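Local coordinates for protein LbaCas13a H328A (C2c2) (Lachnospiraceae bacterium NK4A179, PDB 5WLH) that binds a pre-crRNA as its guide and, as a CRISPR-Cas13a nuclease, cleaves RNA, at residues 373-378 / 410-415; 380-385 / 403-408. One frame throughout, in Å; residues are numbered along the deposited sequence.

Contact 1 (373-378 / 410-415); sequences NQNIGC and YGVEKI. With nucleotides of chain B.
Asn375 and Val412 meet head-on where helices 357-388 and 398-417 pass each other, while Tyr410, Glu413 and Lys414 reach the RNA. Tyr410 leads off, turned from the other helix: its OH gives a 2.6 Å hydrogen bond to OP2 of C10 of chain B, and Lys414 CG lies over one face of the ring, toward the rim. At Val412, CB comes within 3.3 Å of Asn375 OD1. The amide, with CG anti to the backbone N (chi1 -160°), spans the interface, OD1 bonding Tyr309 and ND2 the carbonyl of Glu409. With an alanine here, the Glu409 carbonyl and the Tyr309 hydroxyl would probably lose their shared amide partner, and the space beside Val412 would be poorly filled. Glu413 extends to the Watson-Crick edge of G19 of chain B, whose N1 donates to both carboxylate oxygens: OE1 at 3.1 Å (159°) and OE2 at 3.0 Å (130°, more bent). Lys414 bends at chi3 to place NZ 2.8 Å from OP1 of C10 of chain B, with Asp439 as a second, acidic partner. The whole is an antiparallel helical hairpin, buried along its seam and polar where it receives guide RNA.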
loop_
_atom_site.group_PDB
_atom_site.type_symbol
_atom_site.label_atom_id
_atom_site.label_comp_id
_atom_site.label_asym_id
_atom_site.label_seq_id
_atom_site.Cartn_x
_atom_site.Cartn_y
_atom_site.Cartn_z
ATOM N N ASN A 373 13.813 31.352 -10.061
ATOM C CA ASN A 373 13.843 32.777 -10.378
ATOM C C ASN A 373 12.560 33.219 -11.059
ATOM O O ASN A 373 11.989 34.255 -10.704
ATOM C CB ASN A 373 15.051 33.088 -11.260
ATOM C CG ASN A 373 16.346 32.933 -10.517
ATOM O OD1 ASN A 373 16.374 32.993 -9.286
ATOM N ND2 ASN A 373 17.433 32.728 -11.251
ATOM N N GLN A 374 12.104 32.461 -12.062
ATOM C CA GLN A 374 10.867 32.816 -12.749
ATOM C C GLN A 374 9.668 32.687 -11.813
ATOM O O GLN A 374 8.776 33.543 -11.814
ATOM C CB GLN A 374 10.694 31.947 -14.003
ATOM C CG GLN A 374 9.491 32.331 -14.852
ATOM C CD GLN A 374 9.561 33.764 -15.331
ATOM O OE1 GLN A 374 10.466 34.127 -16.076
ATOM N NE2 GLN A 374 8.618 34.595 -14.877
ATOM N N ASN A 375 9.642 31.640 -10.987
ATOM C CA ASN A 375 8.540 31.494 -10.033
ATOM C C ASN A 375 8.453 32.704 -9.106
ATOM O O ASN A 375 7.359 33.228 -8.853
ATOM C CB ASN A 375 8.715 30.204 -9.232
ATOM C CG ASN A 375 7.400 29.735 -8.586
ATOM O OD1 ASN A 375 6.324 29.975 -9.119
ATOM N ND2 ASN A 375 7.499 29.068 -7.448
ATOM N N ILE A 376 9.597 33.170 -8.600
ATOM C CA ILE A 376 9.615 34.334 -7.717
ATOM C C ILE A 376 9.086 35.560 -8.444
ATOM O O ILE A 376 8.275 36.324 -7.904
ATOM C CB ILE A 376 11.037 34.573 -7.178
ATOM C CG1 ILE A 376 11.407 33.496 -6.152
ATOM C CG2 ILE A 376 11.166 35.995 -6.604
ATOM C CD1 ILE A 376 12.934 33.350 -5.932
ATOM N N GLY A 377 9.530 35.765 -9.683
ATOM C CA GLY A 377 9.026 36.892 -10.452
ATOM C C GLY A 377 7.528 36.812 -10.690
ATOM O O GLY A 377 6.804 37.797 -10.515
ATOM N N CYS A 378 7.044 35.635 -11.106
ATOM C CA CYS A 378 5.603 35.432 -11.250
ATOM C C CYS A 378 4.868 35.742 -9.960
ATOM O O CYS A 378 3.804 36.366 -9.980
ATOM C CB CYS A 378 5.305 33.995 -11.642
ATOM S SG CYS A 378 5.761 33.587 -13.298
ATOM N N TYR A 410 3.734 27.458 -4.417
ATOM C CA TYR A 410 4.104 26.167 -3.861
ATOM C C TYR A 410 3.977 25.071 -4.906
ATOM O O TYR A 410 4.814 24.155 -4.971
ATOM C CB TYR A 410 3.205 25.896 -2.658
ATOM C CG TYR A 410 3.297 24.529 -2.058
ATOM C CD1 TYR A 410 4.380 24.176 -1.268
ATOM C CD2 TYR A 410 2.275 23.596 -2.241
ATOM C CE1 TYR A 410 4.449 22.920 -0.690
ATOM C CE2 TYR A 410 2.344 22.342 -1.665
ATOM C CZ TYR A 410 3.430 22.011 -0.889
ATOM O OH TYR A 410 3.528 20.764 -0.300
ATOM N N GLY A 411 2.942 25.163 -5.743
ATOM C CA GLY A 411 2.704 24.133 -6.730
ATOM C C GLY A 411 3.762 24.136 -7.806
ATOM O O GLY A 411 4.168 23.080 -8.290
ATOM N N VAL A 412 4.231 25.327 -8.191
ATOM C CA VAL A 412 5.333 25.386 -9.138
ATOM C C VAL A 412 6.570 24.757 -8.526
ATOM O O VAL A 412 7.286 24.002 -9.194
ATOM C CB VAL A 412 5.599 26.837 -9.584
ATOM C CG1 VAL A 412 6.881 26.897 -10.442
ATOM C CG2 VAL A 412 4.430 27.351 -10.378
ATOM N N GLU A 413 6.830 25.042 -7.245
ATOM C CA GLU A 413 8.004 24.475 -6.590
ATOM C C GLU A 413 7.912 22.958 -6.505
ATOM O O GLU A 413 8.918 22.269 -6.676
ATOM C CB GLU A 413 8.207 25.068 -5.194
ATOM C CG GLU A 413 9.453 24.501 -4.499
ATOM C CD GLU A 413 9.943 25.357 -3.333
ATOM O OE1 GLU A 413 10.781 24.871 -2.547
ATOM O OE2 GLU A 413 9.504 26.515 -3.212
ATOM N N LYS A 414 6.709 22.421 -6.250
ATOM C CA LYS A 414 6.535 20.972 -6.239
ATOM C C LYS A 414 6.975 20.341 -7.549
ATOM O O LYS A 414 7.496 19.222 -7.547
ATOM C CB LYS A 414 5.074 20.594 -5.980
ATOM C CG LYS A 414 4.642 20.656 -4.521
ATOM C CD LYS A 414 3.279 19.978 -4.342
ATOM C CE LYS A 414 2.153 20.869 -4.915
ATOM N NZ LYS A 414 0.824 20.232 -4.724
ATOM N N ILE A 415 6.774 21.036 -8.664
ATOM C CA ILE A 415 7.140 20.484 -9.965
ATOM C C ILE A 415 8.651 20.521 -10.179
ATOM O O ILE A 415 9.251 19.521 -10.594
ATOM C CB ILE A 415 6.391 21.225 -11.082
ATOM C CG1 ILE A 415 4.902 20.858 -11.061
ATOM C CG2 ILE A 415 7.016 20.906 -12.441
ATOM C CD1 ILE A 415 4.033 21.848 -11.808
ATOM P P C B 10 0.436 18.780 -1.434
ATOM O OP1 C B 10 -0.374 19.754 -2.232
ATOM O OP2 C B 10 1.909 18.911 -1.211
ATOM O "O5'" C B 10 -0.119 18.753 0.058
ATOM C "C5'" C B 10 -1.479 18.477 0.350
ATOM C "C4'" C B 10 -1.629 18.031 1.784
ATOM O "O4'" C B 10 -0.809 16.856 2.003
ATOM C "C3'" C B 10 -1.144 19.012 2.844
ATOM O "O3'" C B 10 -2.123 19.988 3.143
ATOM C "C2'" C B 10 -0.822 18.090 4.018
ATOM O "O2'" C B 10 -2.025 17.644 4.639
ATOM C "C1'" C B 10 -0.235 16.894 3.285
ATOM N N1 C B 10 1.235 16.980 3.145
ATOM C C2 C B 10 1.996 16.625 4.260
ATOM O O2 C B 10 1.414 16.273 5.314
ATOM N N3 C B 10 3.339 16.664 4.162
ATOM C C4 C B 10 3.908 17.052 3.016
ATOM N N4 C B 10 5.242 17.076 2.961
ATOM C C5 C B 10 3.152 17.425 1.859
ATOM C C6 C B 10 1.822 17.383 1.964
ATOM P P G B 19 16.012 34.068 1.553
ATOM O OP1 G B 19 16.902 34.529 2.628
ATOM O OP2 G B 19 16.533 33.398 0.346
ATOM O "O5'" G B 19 15.034 33.037 2.278
ATOM C "C5'" G B 19 14.382 33.370 3.489
ATOM C "C4'" G B 19 13.311 32.353 3.778
ATOM O "O4'" G B 19 12.424 32.292 2.638
ATOM C "C3'" G B 19 13.806 30.926 3.949
ATOM O "O3'" G B 19 14.170 30.665 5.291
ATOM C "C2'" G B 19 12.606 30.098 3.511
ATOM O "O2'" G B 19 11.666 30.063 4.567
ATOM C "C1'" G B 19 12.032 30.965 2.397
ATOM N N9 G B 19 12.505 30.589 1.055
ATOM C C8 G B 19 13.383 31.270 0.240
ATOM N N7 G B 19 13.548 30.699 -0.917
ATOM C C5 G B 19 12.725 29.576 -0.861
ATOM C C6 G B 19 12.472 28.553 -1.815
ATOM O O6 G B 19 12.960 28.439 -2.944
ATOM N N1 G B 19 11.554 27.608 -1.334
ATOM C C2 G B 19 10.958 27.650 -0.095
ATOM N N2 G B 19 10.093 26.666 0.218
ATOM N N3 G B 19 11.188 28.597 0.792
ATOM C C4 G B 19 12.069 29.510 0.348
ATOM P P A B 18 15.302 38.139 -3.814
ATOM O OP1 A B 18 16.430 37.365 -4.386
ATOM O OP2 A B 18 14.429 38.956 -4.702
ATOM O "O5'" A B 18 14.337 37.126 -3.035
ATOM C "C5'" A B 18 14.831 36.306 -1.983
ATOM C "C4'" A B 18 13.853 36.226 -0.835
ATOM O "O4'" A B 18 12.511 36.048 -1.360
ATOM C "C3'" A B 18 14.043 35.050 0.113
ATOM O "O3'" A B 18 15.039 35.268 1.093
ATOM C "C2'" A B 18 12.647 34.863 0.692
ATOM O "O2'" A B 18 12.388 35.835 1.693
ATOM C "C1'" A B 18 11.776 35.178 -0.523
ATOM N N9 A B 18 11.431 33.976 -1.304
ATOM C C8 A B 18 11.923 33.588 -2.527
ATOM N N7 A B 18 11.409 32.473 -2.981
ATOM C C5 A B 18 10.513 32.094 -1.992
ATOM C C6 A B 18 9.647 30.998 -1.851
ATOM N N6 A B 18 9.509 30.019 -2.742
ATOM N N1 A B 18 8.892 30.930 -0.731
ATOM C C2 A B 18 9.009 31.905 0.178
ATOM N N3 A B 18 9.785 32.981 0.165
ATOM C C4 A B 18 10.524 33.009 -0.954
#

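Contact 2 (380-385 / 403-408); sequences RQAVKA and FFIHRI. With nucleotides of chain B.
Ile405 points into the groove between the helices and meets Ala382 and Val383 with two different branches. CG2 touches Val383 CG2 at 4.0 Å, the two side chains crossing at a slant. The longer branch goes the other way: with CG1 beside the backbone N (chi1 -71°) and the chain stretched out beyond it, CD1 arrives 4.3 Å from Ala382 CB and also lies against that residue's backbone carbonyl. The side chains across the seam are apolar, no hydrogen bond crosses it, and the small Ala382 lets a branched side chain sit close to the opposing backbone.

Polar work is done at its flank, where guide RNA runs past both helices. Arg380 uses its guanidinium edge on two nucleotides of chain B. NE and NH2 both donate to N3 of A16, at 3.3 and 3.2 Å, while NH2 also gives a straight bond to O5' of A18, 2.8 Å long at 169°. NH1 points at OP2 of A18, though that distance is too short to trust in detail. Such a two-nucleotide grip would hold the flat group from turning. On the other helix, His406 lays a face near N1 of G15 of chain B, with N6 of A16 of chain B at its edge and Glu276 bonded to its ND1.

Around this pair, helix 292-311 packs on Phe404, Ile408 and Ala385, helix 268-287 stacks Phe280 on Phe403, and helix 429-458 touches Arg407 and Ile408 through Leu440, Tyr443 and Ile436.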
loop_
_atom_site.group_PDB
_atom_site.type_symbol
_atom_site.label_atom_id
_atom_site.label_comp_id
_atom_site.label_asym_id
_atom_site.label_seq_id
_atom_site.Cartn_x
_atom_site.Cartn_y
_atom_site.Cartn_z
ATOM N N ARG A 380 5.785 37.691 -7.329
ATOM C CA ARG A 380 5.767 39.105 -6.969
ATOM C C ARG A 380 4.845 39.898 -7.888
ATOM O O ARG A 380 4.125 40.794 -7.435
ATOM C CB ARG A 380 7.191 39.654 -6.985
ATOM C CG ARG A 380 8.111 38.802 -6.149
ATOM C CD ARG A 380 9.209 39.562 -5.459
ATOM N NE ARG A 380 9.842 38.718 -4.449
ATOM C CZ ARG A 380 11.150 38.567 -4.309
ATOM N NH1 ARG A 380 11.984 39.214 -5.115
ATOM N NH2 ARG A 380 11.626 37.780 -3.359
ATOM N N GLN A 381 4.818 39.548 -9.176
ATOM C CA GLN A 381 3.919 40.207 -10.116
ATOM C C GLN A 381 2.452 39.941 -9.774
ATOM O O GLN A 381 1.607 40.840 -9.882
ATOM C CB GLN A 381 4.244 39.733 -11.530
ATOM C CG GLN A 381 3.096 39.781 -12.505
ATOM C CD GLN A 381 2.308 38.471 -12.611
ATOM O OE1 GLN A 381 2.820 37.371 -12.350
ATOM N NE2 GLN A 381 1.045 38.593 -12.989
ATOM N N ALA A 382 2.127 38.704 -9.379
ATOM C CA ALA A 382 0.738 38.369 -9.067
ATOM C C ALA A 382 0.278 39.053 -7.786
ATOM O O ALA A 382 -0.845 39.574 -7.720
ATOM C CB ALA A 382 0.572 36.850 -8.963
ATOM N N VAL A 383 1.124 39.050 -6.757
ATOM C CA VAL A 383 0.786 39.724 -5.509
ATOM C C VAL A 383 0.493 41.197 -5.777
ATOM O O VAL A 383 -0.498 41.748 -5.284
ATOM C CB VAL A 383 1.919 39.530 -4.481
ATOM C CG1 VAL A 383 1.799 40.523 -3.351
ATOM C CG2 VAL A 383 1.913 38.093 -3.909
ATOM N N LYS A 384 1.319 41.839 -6.606
ATOM C CA LYS A 384 1.084 43.243 -6.941
ATOM C C LYS A 384 -0.242 43.428 -7.674
ATOM O O LYS A 384 -1.010 44.348 -7.362
ATOM C CB LYS A 384 2.249 43.772 -7.779
ATOM C CG LYS A 384 1.965 45.091 -8.488
ATOM C CD LYS A 384 3.178 45.561 -9.290
ATOM C CE LYS A 384 2.928 46.914 -9.943
ATOM N NZ LYS A 384 3.007 48.014 -8.940
ATOM N N ALA A 385 -0.537 42.559 -8.643
ATOM C CA ALA A 385 -1.753 42.721 -9.428
ATOM C C ALA A 385 -3.015 42.463 -8.605
ATOM O O ALA A 385 -4.028 43.146 -8.803
ATOM C CB ALA A 385 -1.714 41.808 -10.648
ATOM N N PHE A 403 -3.848 33.386 -0.226
ATOM C CA PHE A 403 -3.770 31.949 0.026
ATOM C C PHE A 403 -3.558 31.198 -1.276
ATOM O O PHE A 403 -2.712 30.306 -1.368
ATOM C CB PHE A 403 -5.035 31.443 0.723
ATOM C CG PHE A 403 -4.975 29.979 1.054
ATOM C CD1 PHE A 403 -4.314 29.551 2.194
ATOM C CD2 PHE A 403 -5.527 29.031 0.196
ATOM C CE1 PHE A 403 -4.221 28.196 2.486
ATOM C CE2 PHE A 403 -5.443 27.672 0.485
ATOM C CZ PHE A 403 -4.798 27.258 1.638
ATOM N N PHE A 404 -4.330 31.549 -2.296
ATOM C CA PHE A 404 -4.229 30.858 -3.566
ATOM C C PHE A 404 -2.901 31.163 -4.254
ATOM O O PHE A 404 -2.270 30.264 -4.814
ATOM C CB PHE A 404 -5.422 31.240 -4.450
ATOM C CG PHE A 404 -6.664 30.438 -4.157
ATOM C CD1 PHE A 404 -6.608 29.048 -4.087
ATOM C CD2 PHE A 404 -7.876 31.072 -3.913
ATOM C CE1 PHE A 404 -7.754 28.306 -3.796
ATOM C CE2 PHE A 404 -9.028 30.332 -3.644
ATOM C CZ PHE A 404 -8.963 28.950 -3.574
ATOM N N ILE A 405 -2.448 32.418 -4.215
ATOM C CA ILE A 405 -1.160 32.727 -4.837
ATOM C C ILE A 405 -0.037 31.944 -4.159
ATOM O O ILE A 405 0.884 31.449 -4.824
ATOM C CB ILE A 405 -0.900 34.242 -4.808
ATOM C CG1 ILE A 405 -1.843 34.933 -5.796
ATOM C CG2 ILE A 405 0.561 34.555 -5.194
ATOM C CD1 ILE A 405 -1.984 36.396 -5.572
ATOM N N HIS A 406 -0.118 31.784 -2.838
ATOM C CA HIS A 406 0.858 30.956 -2.130
ATOM C C HIS A 406 0.754 29.490 -2.533
ATOM O O HIS A 406 1.782 28.811 -2.660
ATOM C CB HIS A 406 0.687 31.105 -0.624
ATOM C CG HIS A 406 1.382 32.307 -0.062
ATOM N ND1 HIS A 406 0.758 33.206 0.777
ATOM C CD2 HIS A 406 2.647 32.763 -0.229
ATOM C CE1 HIS A 406 1.611 34.162 1.104
ATOM N NE2 HIS A 406 2.766 33.914 0.512
ATOM N N ARG A 407 -0.477 28.969 -2.697
ATOM C CA ARG A 407 -0.642 27.615 -3.230
ATOM C C ARG A 407 -0.020 27.490 -4.614
ATOM O O ARG A 407 0.632 26.485 -4.920
ATOM C CB ARG A 407 -2.128 27.225 -3.320
ATOM C CG ARG A 407 -2.859 27.058 -2.003
ATOM C CD ARG A 407 -2.199 26.022 -1.098
ATOM N NE ARG A 407 -2.055 24.715 -1.739
ATOM C CZ ARG A 407 -1.325 23.739 -1.218
ATOM N NH1 ARG A 407 -0.703 23.944 -0.057
ATOM N NH2 ARG A 407 -1.230 22.571 -1.836
ATOM N N ILE A 408 -0.258 28.480 -5.481
ATOM C CA ILE A 408 0.272 28.422 -6.842
ATOM C C ILE A 408 1.791 28.375 -6.806
ATOM O O ILE A 408 2.426 27.563 -7.489
ATOM C CB ILE A 408 -0.215 29.627 -7.668
ATOM C CG1 ILE A 408 -1.724 29.564 -7.879
ATOM C CG2 ILE A 408 0.461 29.609 -9.032
ATOM C CD1 ILE A 408 -2.317 30.864 -8.469
ATOM P P A B 18 15.302 38.139 -3.814
ATOM O OP1 A B 18 16.430 37.365 -4.386
ATOM O OP2 A B 18 14.429 38.956 -4.702
ATOM O "O5'" A B 18 14.337 37.126 -3.035
ATOM C "C5'" A B 18 14.831 36.306 -1.983
ATOM C "C4'" A B 18 13.853 36.226 -0.835
ATOM O "O4'" A B 18 12.511 36.048 -1.360
ATOM C "C3'" A B 18 14.043 35.050 0.113
ATOM O "O3'" A B 18 15.039 35.268 1.093
ATOM C "C2'" A B 18 12.647 34.863 0.692
ATOM O "O2'" A B 18 12.388 35.835 1.693
ATOM C "C1'" A B 18 11.776 35.178 -0.523
ATOM N N9 A B 18 11.431 33.976 -1.304
ATOM C C8 A B 18 11.923 33.588 -2.527
ATOM N N7 A B 18 11.409 32.473 -2.981
ATOM C C5 A B 18 10.513 32.094 -1.992
ATOM C C6 A B 18 9.647 30.998 -1.851
ATOM N N6 A B 18 9.509 30.019 -2.742
ATOM N N1 A B 18 8.892 30.930 -0.731
ATOM C C2 A B 18 9.009 31.905 0.178
ATOM N N3 A B 18 9.785 32.981 0.165
ATOM C C4 A B 18 10.524 33.009 -0.954
ATOM P P A B 16 9.592 38.165 4.030
ATOM O OP1 A B 16 10.382 38.983 4.980
ATOM O OP2 A B 16 8.115 38.049 4.197
ATOM O "O5'" A B 16 9.841 38.733 2.571
ATOM C "C5'" A B 16 11.151 39.055 2.109
ATOM C "C4'" A B 16 11.131 39.432 0.644
ATOM O "O4'" A B 16 10.596 38.315 -0.106
ATOM C "C3'" A B 16 10.249 40.625 0.291
ATOM O "O3'" A B 16 10.734 41.220 -0.907
ATOM C "C2'" A B 16 8.913 39.972 -0.018
ATOM O "O2'" A B 16 8.107 40.725 -0.896
ATOM C "C1'" A B 16 9.346 38.665 -0.676
ATOM N N9 A B 16 8.450 37.540 -0.405
ATOM C C8 A B 16 7.666 37.282 0.693
ATOM N N7 A B 16 7.034 36.132 0.610
ATOM C C5 A B 16 7.448 35.614 -0.610
ATOM C C6 A B 16 7.146 34.428 -1.287
ATOM N N6 A B 16 6.308 33.495 -0.807
ATOM N N1 A B 16 7.749 34.234 -2.480
ATOM C C2 A B 16 8.588 35.161 -2.971
ATOM N N3 A B 16 8.960 36.319 -2.422
ATOM C C4 A B 16 8.336 36.474 -1.238
ATOM P P G B 15 10.195 34.423 8.753
ATOM O OP1 G B 15 11.318 35.269 9.257
ATOM O OP2 G B 15 8.868 34.486 9.427
ATOM O "O5'" G B 15 9.982 34.677 7.208
ATOM C "C5'" G B 15 11.097 34.696 6.336
ATOM C "C4'" G B 15 10.677 34.525 4.905
ATOM O "O4'" G B 15 10.018 33.247 4.728
ATOM C "C3'" G B 15 9.679 35.539 4.374
ATOM O "O3'" G B 15 10.328 36.742 3.992
ATOM C "C2'" G B 15 9.055 34.793 3.205
ATOM O "O2'" G B 15 9.929 34.821 2.086
ATOM C "C1'" G B 15 9.017 33.359 3.743
ATOM N N9 G B 15 7.713 33.042 4.350
ATOM C C8 G B 15 7.315 33.324 5.636
ATOM N N7 G B 15 6.088 32.948 5.890
ATOM C C5 G B 15 5.655 32.390 4.696
ATOM C C6 G B 15 4.405 31.814 4.373
ATOM O O6 G B 15 3.425 31.690 5.116
ATOM N N1 G B 15 4.366 31.378 3.056
ATOM C C2 G B 15 5.411 31.467 2.169
ATOM N N2 G B 15 5.191 30.979 0.941
ATOM N N3 G B 15 6.589 32.002 2.460
ATOM C C4 G B 15 6.640 32.445 3.731
#

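Both contacts join helix 357-388 to helix 398-417, and their centres are about 10 Å apart. Along the chain the order is 373-378, 380-385, 403-408, 410-415, so contact 2 is nested inside contact 1 and lies nearer the turn between the helices, as expected of an antiparallel hairpin. The closest CA pairs are nearly equally spaced, 7.0 Å for Asn375 and Val412 against 7.3 Å for Val383 and Ile405, so the two helices stay close through both. Lys414 and Arg407 stand side by side, each facing RNA phosphate, and A18 of chain B is touched from both contacts. Both levels of the hairpin thus touch the pre-crRNA, consistent with a role in holding it.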